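Local atomic coordinates of ricin B lectin (PDB entry 3VSF), a protein that probably hydrolyses beta-1,3-galactan as a family 43 exo-beta-1,3-galactanase and carries a beta-trefoil module that binds galactose. Residues E118-V122 / Q288-I292; W134-E138 / S184-V189; G144-V150 / Y162-R167; V174-G178 / A202-N206. All blocks are in the same frame, centred on the assembly; numbering follows the deposited sequence.

Contact 1 (E118-V122 / Q288-I292); sequences ERPKV and QPTFI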
loop_
_atom_site.group_PDB
_atom_site.type_symbol
_atom_site.label_atom_id
_atom_site.label_comp_id
_atom_site.label_asym_id
_atom_site.label_seq_id
_atom_site.Cartn_x
_atom_site.Cartn_y
_atom_site.Cartn_z
ATOM N N GLU A 118 14.970 2.835 13.365
ATOM C CA GLU A 118 14.102 2.358 12.301
ATOM C C GLU A 118 12.769 3.099 12.276
ATOM O O GLU A 118 12.315 3.619 13.296
ATOM C CB GLU A 118 13.882 0.849 12.427
ATOM C CG GLU A 118 13.324 0.400 13.769
ATOM C CD GLU A 118 13.454 -1.099 13.980
ATOM O OE1 GLU A 118 12.568 -1.689 14.635
ATOM O OE2 GLU A 118 14.443 -1.688 13.496
ATOM N N ARG A 119 12.155 3.141 11.098
ATOM C CA ARG A 119 10.886 3.835 10.899
ATOM C C ARG A 119 10.944 5.309 11.291
ATOM O O ARG A 119 10.144 5.769 12.106
ATOM C CB ARG A 119 9.760 3.125 11.655
ATOM C CG ARG A 119 9.570 1.682 11.233
ATOM C CD ARG A 119 8.321 1.077 11.844
ATOM N NE ARG A 119 8.055 -0.247 11.294
ATOM C CZ ARG A 119 7.473 -0.461 10.119
ATOM N NH1 ARG A 119 7.096 0.566 9.368
ATOM N NH2 ARG A 119 7.270 -1.700 9.691
ATOM N N PRO A 120 11.892 6.057 10.706
ATOM C CA PRO A 120 11.983 7.498 10.956
ATOM C C PRO A 120 10.944 8.266 10.144
ATOM O O PRO A 120 10.828 8.055 8.938
ATOM C CB PRO A 120 13.389 7.841 10.464
ATOM C CG PRO A 120 13.645 6.856 9.380
ATOM C CD PRO A 120 12.959 5.586 9.804
ATOM N N LYS A 121 10.196 9.142 10.806
ATOM C CA LYS A 121 9.177 9.938 10.132
ATOM C C LYS A 121 9.422 11.426 10.357
ATOM O O LYS A 121 9.954 11.827 11.392
ATOM C CB LYS A 121 7.783 9.553 10.630
ATOM C CG LYS A 121 7.456 8.075 10.485
ATOM C CD LYS A 121 7.523 7.634 9.033
ATOM C CE LYS A 121 7.196 6.157 8.887
ATOM N NZ LYS A 121 8.162 5.292 9.619
ATOM N N VAL A 122 9.032 12.242 9.382
ATOM C CA VAL A 122 9.210 13.688 9.480
ATOM C C VAL A 122 7.891 14.434 9.309
ATOM O O VAL A 122 7.120 14.155 8.391
ATOM C CB VAL A 122 10.226 14.204 8.442
ATOM C CG1 VAL A 122 10.173 15.721 8.354
ATOM C CG2 VAL A 122 11.629 13.732 8.792
ATOM N N GLN A 288 5.401 -4.732 3.946
ATOM C CA GLN A 288 4.879 -4.232 5.208
ATOM C C GLN A 288 4.667 -2.727 5.098
ATOM O O GLN A 288 5.569 -2.000 4.681
ATOM C CB GLN A 288 5.839 -4.550 6.354
ATOM C CG GLN A 288 5.289 -4.227 7.733
ATOM C CD GLN A 288 6.282 -4.516 8.841
ATOM O OE1 GLN A 288 7.473 -4.700 8.591
ATOM N NE2 GLN A 288 5.795 -4.561 10.076
ATOM N N PRO A 289 3.466 -2.254 5.463
ATOM C CA PRO A 289 3.139 -0.828 5.373
ATOM C C PRO A 289 4.121 0.021 6.168
ATOM O O PRO A 289 4.536 -0.377 7.256
ATOM C CB PRO A 289 1.740 -0.747 5.998
ATOM C CG PRO A 289 1.602 -1.993 6.814
ATOM C CD PRO A 289 2.375 -3.035 6.070
ATOM N N THR A 290 4.493 1.176 5.625
ATOM C CA THR A 290 5.437 2.054 6.303
ATOM C C THR A 290 4.912 3.482 6.414
ATOM O O THR A 290 5.163 4.163 7.407
ATOM C CB THR A 290 6.819 2.054 5.613
ATOM O OG1 THR A 290 7.765 2.755 6.429
ATOM C CG2 THR A 290 6.740 2.718 4.247
ATOM N N PHE A 291 4.179 3.931 5.399
ATOM C CA PHE A 291 3.644 5.289 5.403
ATOM C C PHE A 291 2.640 5.534 4.279
ATOM O O PHE A 291 2.713 4.911 3.221
ATOM C CB PHE A 291 4.783 6.307 5.320
ATOM C CG PHE A 291 4.380 7.694 5.713
ATOM C CD1 PHE A 291 4.120 8.003 7.037
ATOM C CD2 PHE A 291 4.261 8.692 4.762
ATOM C CE1 PHE A 291 3.748 9.280 7.405
ATOM C CE2 PHE A 291 3.892 9.968 5.126
ATOM C CZ PHE A 291 3.634 10.265 6.449
ATOM N N ILE A 292 1.707 6.451 4.519
ATOM C CA ILE A 292 0.681 6.790 3.537
ATOM C C ILE A 292 0.465 8.301 3.461
ATOM O O ILE A 292 0.015 8.918 4.425
ATOM C CB ILE A 292 -0.664 6.113 3.872
ATOM C CG1 ILE A 292 -0.512 4.590 3.887
ATOM C CG2 ILE A 292 -1.736 6.532 2.877
ATOM C CD1 ILE A 292 -1.768 3.854 4.298
#
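Arg119 and Lys121 reach across to Gln288, Thr290 and Phe291 in a buried, side-chain-mediated contact between the innermost strands of two blades of the five-bladed beta-propeller expected of a family 43 glycosidase. The strands run nearly parallel, 12° apart, but their axes stay 8.8 Å from each other, so long basic side chains must span the gap. Arg119 does so with a chain extended from CG to NE. Its NH1 gives a weak hydrogen bond to Pro289 O (3.5 Å), and NH2 comes within 3.1 Å of Gln288 CD at the guanidinium edge. The amide stands almost upright to the guanidinium, with planes 83° apart, and no hydrogen bond joins them: Gln288 OE1 instead accepts from Trp310 NE1, while Arg119 NE pairs with Asp186. Lys121 is bent where Arg119 is straight. The turn at chi2 (-60°) carries its methylenes past the Phe291 ring, Lys121 CD lying 4.0 Å from Phe291 CD1 and Lys121 CE 3.2 Å from Thr290 O; a further turn at chi4 directs NZ to Gly60 O. Lysine suits this place because an apolar stem meets the aromatic ring while the amino group is bonded beyond it. Thr290 and Phe291 form a classic beta bulge opposite Met306 of strand 301-309. On the far side of strand 116-124 lies strand 131-138, and the side chains of Lys121 and Phe291 also touch strand 187-191.

Contact 2 (W134-E138 / S184-V189); sequences WMHWE and SRDCNV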
loop_
_atom_site.group_PDB
_atom_site.type_symbol
_atom_site.label_atom_id
_atom_site.label_comp_id
_atom_site.label_asym_id
_atom_site.label_seq_id
_atom_site.Cartn_x
_atom_site.Cartn_y
_atom_site.Cartn_z
ATOM N N TRP A 134 10.752 12.153 14.137
ATOM C CA TRP A 134 10.625 11.113 15.149
ATOM C C TRP A 134 11.122 9.776 14.611
ATOM O O TRP A 134 11.283 9.610 13.402
ATOM C CB TRP A 134 9.176 10.990 15.615
ATOM C CG TRP A 134 8.710 12.170 16.406
ATOM C CD1 TRP A 134 8.347 13.392 15.919
ATOM C CD2 TRP A 134 8.558 12.243 17.828
ATOM N NE1 TRP A 134 7.978 14.221 16.952
ATOM C CE2 TRP A 134 8.098 13.538 18.134
ATOM C CE3 TRP A 134 8.765 11.337 18.873
ATOM C CZ2 TRP A 134 7.843 13.950 19.439
ATOM C CZ3 TRP A 134 8.510 11.747 20.169
ATOM C CH2 TRP A 134 8.054 13.043 20.441
ATOM N N MET A 135 11.364 8.826 15.509
ATOM C CA MET A 135 11.892 7.526 15.112
ATOM C C MET A 135 11.861 6.518 16.258
ATOM O O MET A 135 11.356 6.810 17.342
ATOM C CB MET A 135 13.324 7.676 14.593
ATOM C CG MET A 135 14.337 8.025 15.671
ATOM S SD MET A 135 15.570 9.221 15.126
ATOM C CE MET A 135 14.574 10.705 15.010
ATOM N N HIS A 136 12.405 5.333 16.003
ATOM C CA HIS A 136 12.477 4.277 17.006
ATOM C C HIS A 136 13.936 3.993 17.345
ATOM O O HIS A 136 14.751 3.759 16.452
ATOM C CB HIS A 136 11.798 3.009 16.487
ATOM C CG HIS A 136 11.889 1.845 17.424
ATOM N ND1 HIS A 136 11.792 0.537 16.996
ATOM C CD2 HIS A 136 12.062 1.789 18.765
ATOM C CE1 HIS A 136 11.906 -0.273 18.033
ATOM N NE2 HIS A 136 12.070 0.461 19.118
ATOM N N TRP A 137 14.263 4.015 18.634
ATOM C CA TRP A 137 15.647 3.840 19.069
ATOM C C TRP A 137 15.848 2.551 19.862
ATOM O O TRP A 137 15.014 2.182 20.688
ATOM C CB TRP A 137 16.099 5.043 19.902
ATOM C CG TRP A 137 17.571 5.060 20.187
ATOM C CD1 TRP A 137 18.543 5.664 19.443
ATOM C CD2 TRP A 137 18.239 4.449 21.297
ATOM N NE1 TRP A 137 19.774 5.465 20.020
ATOM C CE2 TRP A 137 19.615 4.723 21.159
ATOM C CE3 TRP A 137 17.809 3.695 22.393
ATOM C CZ2 TRP A 137 20.561 4.270 22.076
ATOM C CZ3 TRP A 137 18.751 3.247 23.303
ATOM C CH2 TRP A 137 20.110 3.537 23.138
ATOM N N GLU A 138 16.963 1.875 19.602
ATOM C CA GLU A 138 17.321 0.658 20.324
ATOM C C GLU A 138 18.820 0.608 20.608
ATOM O O GLU A 138 19.597 1.360 20.021
ATOM C CB GLU A 138 16.882 -0.587 19.549
ATOM C CG GLU A 138 15.375 -0.790 19.497
ATOM C CD GLU A 138 14.770 -1.052 20.864
ATOM O OE1 GLU A 138 13.525 -1.068 20.971
ATOM O OE2 GLU A 138 15.535 -1.248 21.832
ATOM N N SER A 184 7.986 1.893 23.300
ATOM C CA SER A 184 7.729 2.555 22.027
ATOM C C SER A 184 8.615 1.996 20.921
ATOM O O SER A 184 9.782 2.372 20.800
ATOM C CB SER A 184 7.941 4.064 22.157
ATOM O OG SER A 184 7.803 4.712 20.906
ATOM N N ARG A 185 8.057 1.097 20.116
ATOM C CA ARG A 185 8.793 0.511 19.001
ATOM C C ARG A 185 8.339 1.089 17.662
ATOM O O ARG A 185 8.576 2.264 17.379
ATOM C CB ARG A 185 8.669 -1.015 19.010
ATOM C CG ARG A 185 9.342 -1.673 20.205
ATOM C CD ARG A 185 9.692 -3.125 19.919
ATOM N NE ARG A 185 10.576 -3.685 20.937
ATOM C CZ ARG A 185 10.173 -4.469 21.930
ATOM N NH1 ARG A 185 8.892 -4.796 22.043
ATOM N NH2 ARG A 185 11.050 -4.932 22.811
ATOM N N ASP A 186 7.696 0.265 16.839
ATOM C CA ASP A 186 7.187 0.725 15.550
ATOM C C ASP A 186 6.326 1.966 15.741
ATOM O O ASP A 186 5.394 1.966 16.545
ATOM C CB ASP A 186 6.391 -0.380 14.853
ATOM C CG ASP A 186 7.274 -1.504 14.347
ATOM O OD1 ASP A 186 8.376 -1.693 14.905
ATOM O OD2 ASP A 186 6.867 -2.199 13.391
ATOM N N CYS A 187 6.639 3.025 15.000
ATOM C CA CYS A 187 5.995 4.314 15.215
ATOM C C CYS A 187 5.620 5.023 13.917
ATOM O O CYS A 187 5.910 4.540 12.822
ATOM C CB CYS A 187 6.909 5.222 16.036
ATOM S SG CYS A 187 8.463 5.620 15.207
ATOM N N ASN A 188 4.978 6.179 14.059
ATOM C CA ASN A 188 4.603 7.013 12.924
ATOM C C ASN A 188 4.047 8.352 13.403
ATOM O O ASN A 188 3.586 8.466 14.538
ATOM C CB ASN A 188 3.577 6.296 12.045
ATOM C CG ASN A 188 3.698 6.673 10.582
ATOM O OD1 ASN A 188 4.118 7.780 10.247
ATOM N ND2 ASN A 188 3.338 5.747 9.700
ATOM N N VAL A 189 4.095 9.362 12.540
ATOM C CA VAL A 189 3.630 10.697 12.906
ATOM C C VAL A 189 2.428 11.136 12.077
ATOM O O VAL A 189 2.213 10.648 10.967
ATOM C CB VAL A 189 4.748 11.745 12.758
ATOM C CG1 VAL A 189 5.911 11.414 13.679
ATOM C CG2 VAL A 189 5.212 11.825 11.312
#
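His136 lies flat against the backbone of Arg185, joining the second strand of one propeller blade to the start of the next. His136 CB sits 3.4 Å from Arg185 O, and with CG anti to the backbone N (chi1 177°) the ring is carried over the 184-186 loop. His136 CD2 then comes 3.1 Å from Ser184 O, and ND1 makes a weak hydrogen bond to Glu118. The ring centre is met by Arg185 CA, a CH-pi contact of 3.3 Å over one face, while His136 CE1 lies 3.5 Å from Arg185 CB. At the tip, His136 NE2 donates to Glu138 OE1 (2.8 Å), which is tilted from the ring plane and met on the anti side of its carboxylate; the bond helps to fix the ring's rotation. Histidine fits because it offers a flat face for packing and two ring nitrogens for bonding. Glu138 OE1 also forms a long salt bridge with Arg185 NE, 3.9 Å away; Arg185 NH2 bonds to Tyr143 O. Further along, Cys187 SG rests 3.7 Å from Met135 C, and Val189 CG1 packs on Trp134 CB at 3.8 Å. Strands 131-138 and 187-189 run antiparallel without hydrogen bonds between them; strand 147-153 flanks the former in its sheet, and strand 197-203 the latter.

Contact 3 (G144-V150 / Y162-R167); sequences GQARAAV and YIRSFR
Arg147 and Ser165 meet beside the paired backbones: chi1 (61°) and an extended chi2 lay Arg147 CD 3.3 Å from Ser165 CB, and the bend at chi3 (69°) then brings Arg147 NH1 round to donate to Ser165 OG at 3.2 Å, somewhat out of the guanidinium plane. A small hydroxyl side chain suits this spot, since it lets the longer arginine fold over it and still offers an acceptor. Phe166 presents its ring edge to Val150, whose CG2 approaches CE2 in the ring plane at 3.8 Å; one face of the same ring is covered by the Arg164 guanidinium. Between these side chains run the two outer strands of a four-stranded propeller blade, an antiparallel hairpin in which Ala148 and Phe166 form a hydrogen-bonded pair (Ala148 N to Phe166 O, 2.8 Å; Phe166 N to Ala148 O, 2.9 Å) and Ala149 faces Ser165 as a non-hydrogen-bonded one. Val150 and Phe166 lie on the face that packs on Trp134 of the next strand inward. Ala149 points to the opposite face, where its CB meets the ring that Tyr162 swings back, 3.5 Å from Tyr162 OH; Val150 O lies above the rim of one face of that ring, and the phenol bonds to Glu111. The methyl of Ala149 is small enough for the ring to approach the strand. At the other end Arg167 runs past Ala146, its CG 3.4 Å from Ala146 O, and its NE bonds to Gly181 O.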
loop_
_atom_site.group_PDB
_atom_site.type_symbol
_atom_site.label_atom_id
_atom_site.label_comp_id
_atom_site.label_asym_id
_atom_site.label_seq_id
_atom_site.Cartn_x
_atom_site.Cartn_y
_atom_site.Cartn_z
ATOM N N GLY A 144 15.512 -4.080 24.477
ATOM C CA GLY A 144 14.952 -3.788 25.784
ATOM C C GLY A 144 14.600 -2.323 25.950
ATOM O O GLY A 144 13.682 -1.975 26.694
ATOM N N GLN A 145 15.333 -1.461 25.253
ATOM C CA GLN A 145 15.102 -0.023 25.327
ATOM C C GLN A 145 14.111 0.427 24.260
ATOM O O GLN A 145 14.491 1.064 23.276
ATOM C CB GLN A 145 16.420 0.738 25.168
ATOM C CG GLN A 145 17.505 0.319 26.147
ATOM C CD GLN A 145 17.158 0.645 27.587
ATOM O OE1 GLN A 145 16.422 1.592 27.862
ATOM N NE2 GLN A 145 17.686 -0.144 28.515
ATOM N N ALA A 146 12.841 0.090 24.453
ATOM C CA ALA A 146 11.798 0.494 23.520
ATOM C C ALA A 146 11.459 1.964 23.723
ATOM O O ALA A 146 10.510 2.301 24.430
ATOM C CB ALA A 146 10.562 -0.365 23.704
ATOM N N ARG A 147 12.241 2.839 23.099
ATOM C CA ARG A 147 12.073 4.274 23.286
ATOM C C ARG A 147 11.982 5.014 21.957
ATOM O O ARG A 147 12.449 4.529 20.927
ATOM C CB ARG A 147 13.226 4.838 24.119
ATOM C CG ARG A 147 14.593 4.645 23.485
ATOM C CD ARG A 147 15.694 5.323 24.284
ATOM N NE ARG A 147 15.943 4.675 25.568
ATOM C CZ ARG A 147 17.067 4.813 26.264
ATOM N NH1 ARG A 147 18.052 5.568 25.796
ATOM N NH2 ARG A 147 17.213 4.189 27.425
ATOM N N ALA A 148 11.371 6.194 21.991
ATOM C CA ALA A 148 11.288 7.051 20.817
ATOM C C ALA A 148 12.432 8.054 20.827
ATOM O O ALA A 148 13.008 8.341 21.876
ATOM C CB ALA A 148 9.951 7.772 20.782
ATOM N N ALA A 149 12.765 8.583 19.655
ATOM C CA ALA A 149 13.818 9.583 19.540
ATOM C C ALA A 149 13.326 10.770 18.722
ATOM O O ALA A 149 12.447 10.626 17.875
ATOM C CB ALA A 149 15.062 8.977 18.913
ATOM N N VAL A 150 13.893 11.944 18.982
ATOM C CA VAL A 150 13.444 13.163 18.323
ATOM C C VAL A 150 14.605 13.980 17.765
ATOM O O VAL A 150 15.712 13.958 18.302
ATOM C CB VAL A 150 12.626 14.049 19.286
ATOM C CG1 VAL A 150 11.972 15.194 18.529
ATOM C CG2 VAL A 150 11.576 13.221 20.007
ATOM N N TYR A 162 19.953 16.126 16.555
ATOM C CA TYR A 162 19.365 15.149 17.463
ATOM C C TYR A 162 19.098 15.773 18.829
ATOM O O TYR A 162 19.885 16.585 19.314
ATOM C CB TYR A 162 20.283 13.935 17.604
ATOM C CG TYR A 162 19.692 12.803 18.411
ATOM C CD1 TYR A 162 19.975 12.667 19.763
ATOM C CD2 TYR A 162 18.852 11.869 17.820
ATOM C CE1 TYR A 162 19.439 11.633 20.504
ATOM C CE2 TYR A 162 18.310 10.831 18.553
ATOM C CZ TYR A 162 18.607 10.717 19.894
ATOM O OH TYR A 162 18.070 9.685 20.629
ATOM N N ILE A 163 17.982 15.394 19.444
ATOM C CA ILE A 163 17.610 15.933 20.746
ATOM C C ILE A 163 17.844 14.920 21.861
ATOM O O ILE A 163 18.792 15.042 22.634
ATOM C CB ILE A 163 16.138 16.382 20.775
ATOM C CG1 ILE A 163 15.884 17.455 19.714
ATOM C CG2 ILE A 163 15.766 16.907 22.150
ATOM C CD1 ILE A 163 14.478 18.015 19.743
ATOM N N ARG A 164 16.975 13.917 21.936
ATOM C CA ARG A 164 17.045 12.926 23.001
ATOM C C ARG A 164 16.229 11.684 22.664
ATOM O O ARG A 164 15.407 11.696 21.748
ATOM C CB ARG A 164 16.529 13.523 24.309
ATOM C CG ARG A 164 15.163 14.171 24.169
ATOM C CD ARG A 164 14.272 13.890 25.364
ATOM N NE ARG A 164 12.921 14.401 25.153
ATOM C CZ ARG A 164 11.895 14.166 25.964
ATOM N NH1 ARG A 164 12.061 13.421 27.048
ATOM N NH2 ARG A 164 10.701 14.675 25.688
ATOM N N SER A 165 16.465 10.614 23.414
ATOM C CA SER A 165 15.670 9.399 23.300
ATOM C C SER A 165 15.021 9.114 24.648
ATOM O O SER A 165 15.614 9.374 25.695
ATOM C CB SER A 165 16.543 8.223 22.862
ATOM O OG SER A 165 17.595 7.995 23.781
ATOM N N PHE A 166 13.803 8.585 24.626
ATOM C CA PHE A 166 13.042 8.415 25.856
ATOM C C PHE A 166 11.825 7.522 25.666
ATOM O O PHE A 166 11.316 7.372 24.555
ATOM C CB PHE A 166 12.575 9.779 26.363
ATOM C CG PHE A 166 11.572 10.445 25.463
ATOM C CD1 PHE A 166 10.221 10.405 25.759
ATOM C CD2 PHE A 166 11.981 11.094 24.310
ATOM C CE1 PHE A 166 9.294 11.011 24.928
ATOM C CE2 PHE A 166 11.062 11.701 23.475
ATOM C CZ PHE A 166 9.717 11.658 23.786
ATOM N N ARG A 167 11.359 6.935 26.763
ATOM C CA ARG A 167 10.097 6.210 26.767
ATOM C C ARG A 167 8.998 7.161 27.222
ATOM O O ARG A 167 9.050 7.687 28.334
ATOM C CB ARG A 167 10.179 4.998 27.696
ATOM C CG ARG A 167 11.217 3.972 27.269
ATOM C CD ARG A 167 11.605 3.056 28.418
ATOM N NE ARG A 167 10.541 2.125 28.783
ATOM C CZ ARG A 167 10.492 0.856 28.389
ATOM N NH1 ARG A 167 11.448 0.363 27.611
ATOM N NH2 ARG A 167 9.490 0.080 28.775
#

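Contact 4 (V174-G178 / A202-N206); sequences VMDHG and AANEN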
loop_
_atom_site.group_PDB
_atom_site.type_symbol
_atom_site.label_atom_id
_atom_site.label_comp_id
_atom_site.label_asym_id
_atom_site.label_seq_id
_atom_site.Cartn_x
_atom_site.Cartn_y
_atom_site.Cartn_z
ATOM N N VAL A 174 5.068 5.731 35.557
ATOM C CA VAL A 174 4.453 4.495 35.083
ATOM C C VAL A 174 5.512 3.499 34.618
ATOM O O VAL A 174 6.517 3.880 34.020
ATOM C CB VAL A 174 3.455 4.760 33.937
ATOM C CG1 VAL A 174 4.182 5.281 32.706
ATOM C CG2 VAL A 174 2.678 3.495 33.605
ATOM N N MET A 175 5.283 2.222 34.904
ATOM C CA MET A 175 6.229 1.175 34.539
ATOM C C MET A 175 5.645 0.257 33.473
ATOM O O MET A 175 4.521 -0.229 33.606
ATOM C CB MET A 175 6.629 0.362 35.773
ATOM C CG MET A 175 7.312 1.178 36.861
ATOM S SD MET A 175 8.956 1.754 36.394
ATOM C CE MET A 175 9.850 0.204 36.320
ATOM N N ASP A 176 6.415 0.021 32.415
ATOM C CA ASP A 176 5.971 -0.834 31.321
ATOM C C ASP A 176 6.970 -1.957 31.059
ATOM O O ASP A 176 7.949 -1.778 30.331
ATOM C CB ASP A 176 5.748 -0.008 30.053
ATOM C CG ASP A 176 4.988 -0.770 28.987
ATOM O OD1 ASP A 176 5.035 -0.355 27.810
ATOM O OD2 ASP A 176 4.343 -1.785 29.325
ATOM N N HIS A 177 6.715 -3.115 31.664
ATOM C CA HIS A 177 7.569 -4.290 31.500
ATOM C C HIS A 177 8.994 -4.077 32.007
ATOM O O HIS A 177 9.957 -4.204 31.250
ATOM C CB HIS A 177 7.583 -4.753 30.040
ATOM C CG HIS A 177 6.303 -5.391 29.599
ATOM N ND1 HIS A 177 6.075 -6.746 29.695
ATOM C CD2 HIS A 177 5.178 -4.856 29.068
ATOM C CE1 HIS A 177 4.866 -7.020 29.237
ATOM N NE2 HIS A 177 4.301 -5.891 28.850
ATOM N N GLY A 178 9.120 -3.756 33.291
ATOM C CA GLY A 178 10.420 -3.663 33.929
ATOM C C GLY A 178 11.042 -2.279 33.954
ATOM O O GLY A 178 11.827 -1.966 34.849
ATOM N N ALA A 202 3.870 1.405 19.111
ATOM C CA ALA A 202 3.439 0.184 19.782
ATOM C C ALA A 202 4.004 0.098 21.196
ATOM O O ALA A 202 5.220 0.094 21.392
ATOM C CB ALA A 202 3.842 -1.037 18.972
ATOM N N ALA A 203 3.112 0.024 22.180
ATOM C CA ALA A 203 3.515 -0.073 23.577
ATOM C C ALA A 203 3.075 -1.399 24.190
ATOM O O ALA A 203 2.408 -2.202 23.538
ATOM C CB ALA A 203 2.947 1.093 24.371
ATOM N N ASN A 204 3.456 -1.619 25.444
ATOM C CA ASN A 204 3.076 -2.829 26.166
ATOM C C ASN A 204 3.478 -4.098 25.417
ATOM O O ASN A 204 2.655 -4.985 25.196
ATOM C CB ASN A 204 1.570 -2.829 26.447
ATOM C CG ASN A 204 1.173 -3.839 27.507
ATOM O OD1 ASN A 204 1.869 -4.829 27.732
ATOM N ND2 ASN A 204 0.045 -3.594 28.163
ATOM N N GLU A 205 4.747 -4.175 25.029
ATOM C CA GLU A 205 5.262 -5.322 24.284
ATOM C C GLU A 205 4.593 -5.472 22.920
ATOM O O GLU A 205 4.187 -6.570 22.536
ATOM C CB GLU A 205 5.103 -6.612 25.093
ATOM C CG GLU A 205 6.196 -6.835 26.122
ATOM C CD GLU A 205 7.563 -7.000 25.488
ATOM O OE1 GLU A 205 8.441 -6.148 25.737
ATOM O OE2 GLU A 205 7.760 -7.982 24.740
ATOM N N ASN A 206 4.486 -4.363 22.194
ATOM C CA ASN A 206 3.881 -4.359 20.864
ATOM C C ASN A 206 2.456 -4.911 20.846
ATOM O O ASN A 206 1.908 -5.196 19.782
ATOM C CB ASN A 206 4.756 -5.130 19.872
ATOM C CG ASN A 206 6.160 -4.564 19.767
ATOM O OD1 ASN A 206 6.398 -3.398 20.085
ATOM N ND2 ASN A 206 7.098 -5.388 19.316
#
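Ala203 brings its CB to 4.3 Å from Asp176 OD1, a methyl at the end of the strand small enough to let the carboxylate reach the backbone beyond it. The next residue, Asn204, gives its N-H to that same OD1 (3.1 Å), which accepts through its syn lone pair and takes a second hydrogen bond from Met183 N. Asp176 has CG anti to its backbone N (chi1 -167°), which sends the carboxylate across to bridge two peptide groups. Asn204 OD1 in turn accepts from His177 NE2 at 2.9 Å; the oxygen lies in the imidazole plane, and the ring and amide planes stand 60° apart. Here the chain leaves strand 197-203 for the turn into strand 208-214 of the same propeller blade, facing a tight hairpin, 175-176 with 179-180, that loops out before that blade begins. Asn204 has the positive phi of a left-handed backbone conformation, which asparagine tolerates more readily than most residues, and its ND2 makes a weak hydrogen bond to Asp208. Glu205 follows with the same backbone twist and sets its CG over the centre of the His177 ring, a CH-pi contact of 3.4 Å. A side chain with an apolar stem suits this place, for the methylene covers the imidazole while the carboxylate reaches past it towards Arg185, a long and weak ion pair.

How the contacts relate
Contact 2 links the other three. Its centre is about 9 Å from that of contact 1 and about 8 Å from that of contact 3, and strands 116-124, 131-138, 147-153 and 161-166 are successive members of one blade: Lys121 N lies 2.9 Å from Trp134 O, a probable hydrogen bond. The next blade joins contact 2 to contact 4 through the pairing of strands 187-191 and 197-203, with centres about 14 Å apart. Contacts 3 and 4 also touch, Arg167 NH2 lying 2.9 Å from Asp176 O. Contacts 1 and 4 remain apart, about 21 Å between centres. All four belong to the probable catalytic module, away from the galactose-binding residues Asp422, Asp425, Asn440 and Asn444.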